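Local coordinates for OsmC-like protein (Jannaschia sp., PDB 3CJE) that probably detoxifies organic hydroperoxides by reducing them through cysteine thiol chemistry, as known members of the OsmC/Ohr family do, at residues L65-A68 with G69-C73. Sequence-based numbering, arbitrary orientation.
Sequences LFIA and GLTGC
Thr71 turns its hydroxyl back along the helix onto the carbonyl of Ile67, one turn earlier, with OG1 2.8 Å from Ile67 O. The same oxygen takes the backbone N-H of Thr71 at 3.0 Å, a nearly straight bond (165° at the hydrogen). The two donors reach this one oxygen from opposite faces of its carbonyl plane, and the buried hydroxyl finds an acceptor for its proton within its own helix. The torsion behind this is a chi1 of -52°, which places OG1 anti to the carbonyl carbon of Thr71 and beside the backbone N, with CG2 anti to that N. Alongside it, the Ile67 side chain points the same way, its CG1 anti to the backbone N (chi1 -162°) and 4.2 Å from Thr71 OG1. These two residues belong to the face of helix 62-81 that lies on the antiparallel sheet: Ile67 meets Phe17, Val33 and Val98, and both pack on Cys19 and Cys96. Such a buried helix packed on an antiparallel sheet belongs to the OsmC-like fold, in which two subunits pack together; here Ala68 touches Leu65 of the second subunit, and Phe66 its Leu144. On another flank, Leu70 CB rests 3.7 Å from Phe66 O, while Leu70 N binds that same oxygen at 2.9 Å. Leu70 and Phe66 both extend to Leu148 of helix 143-148, joining the two helices through hydrophobic contacts. Gly69 and Gly72 add no side chain to this turn; Gly69 N bonds to Leu65 O at 2.9 Å and Gly72 N to Ala68 O at 2.8 Å, continuing the regular alpha-helical pattern toward Cys73, whose N-H binds Gly69 O.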
loop_
_atom_site.group_PDB
_atom_site.type_symbol
_atom_site.label_atom_id
_atom_site.label_comp_id
_atom_site.label_asym_id
_atom_site.label_seq_id
_atom_site.Cartn_x
_atom_site.Cartn_y
_atom_site.Cartn_z
ATOM N N LEU A 65 -7.069 -0.496 -0.804
ATOM C CA LEU A 65 -6.058 -0.970 -1.765
ATOM C C LEU A 65 -4.737 -1.249 -1.041
ATOM O O LEU A 65 -4.069 -2.241 -1.337
ATOM C CB LEU A 65 -5.894 0.021 -2.912
ATOM C CG LEU A 65 -7.072 0.245 -3.852
ATOM C CD1 LEU A 65 -6.597 1.162 -5.026
ATOM C CD2 LEU A 65 -7.609 -1.021 -4.396
ATOM N N PHE A 66 -4.314 -0.368 -0.117
ATOM C CA PHE A 66 -3.071 -0.580 0.634
ATOM C C PHE A 66 -3.079 -1.916 1.394
ATOM O O PHE A 66 -2.153 -2.709 1.289
ATOM C CB PHE A 66 -2.847 0.558 1.634
ATOM C CG PHE A 66 -1.733 0.286 2.576
ATOM C CD1 PHE A 66 -0.412 0.318 2.155
ATOM C CD2 PHE A 66 -1.996 -0.114 3.893
ATOM C CE1 PHE A 66 0.624 0.029 3.060
ATOM C CE2 PHE A 66 -0.942 -0.398 4.789
ATOM C CZ PHE A 66 0.349 -0.337 4.349
ATOM N N ILE A 67 -4.111 -2.154 2.210
ATOM C CA ILE A 67 -4.118 -3.361 3.051
ATOM C C ILE A 67 -4.232 -4.635 2.203
ATOM O O ILE A 67 -3.623 -5.647 2.519
ATOM C CB ILE A 67 -5.149 -3.311 4.192
ATOM C CG1 ILE A 67 -4.806 -4.356 5.272
ATOM C CG2 ILE A 67 -6.579 -3.408 3.695
ATOM C CD1 ILE A 67 -5.624 -4.259 6.554
ATOM N N ALA A 68 -4.995 -4.564 1.102
ATOM C CA ALA A 68 -5.078 -5.676 0.142
ATOM C C ALA A 68 -3.695 -5.943 -0.474
ATOM O O ALA A 68 -3.281 -7.085 -0.593
ATOM C CB ALA A 68 -6.108 -5.414 -0.943
ATOM N N GLY A 69 -2.991 -4.891 -0.852
ATOM C CA GLY A 69 -1.638 -5.009 -1.384
ATOM C C GLY A 69 -0.696 -5.675 -0.423
ATOM O O GLY A 69 0.058 -6.569 -0.768
ATOM N N LEU A 70 -0.727 -5.235 0.832
ATOM C CA LEU A 70 0.168 -5.798 1.858
ATOM C C LEU A 70 -0.142 -7.263 2.059
ATOM O O LEU A 70 0.753 -8.081 2.041
ATOM C CB LEU A 70 -0.030 -5.034 3.150
ATOM C CG LEU A 70 0.785 -5.583 4.318
ATOM C CD1 LEU A 70 2.328 -5.713 4.047
ATOM C CD2 LEU A 70 0.475 -4.766 5.576
ATOM N N THR A 71 -1.430 -7.597 2.212
ATOM C CA THR A 71 -1.846 -8.989 2.465
ATOM C C THR A 71 -1.473 -9.865 1.262
ATOM O O THR A 71 -0.921 -10.969 1.416
ATOM C CB THR A 71 -3.342 -9.057 2.789
ATOM O OG1 THR A 71 -3.621 -8.115 3.854
ATOM C CG2 THR A 71 -3.760 -10.461 3.207
ATOM N N GLY A 72 -1.770 -9.385 0.059
ATOM C CA GLY A 72 -1.460 -10.096 -1.170
ATOM C C GLY A 72 0.030 -10.297 -1.381
ATOM O O GLY A 72 0.448 -11.340 -1.856
ATOM N N CYS A 73 0.821 -9.302 -0.999
ATOM C CA CYS A 73 2.300 -9.370 -1.138
ATOM C C CYS A 73 2.846 -10.499 -0.245
ATOM O O CYS A 73 3.574 -11.387 -0.699
ATOM C CB CYS A 73 2.933 -8.031 -0.821
ATOM S SG CYS A 73 4.685 -7.958 -1.448
#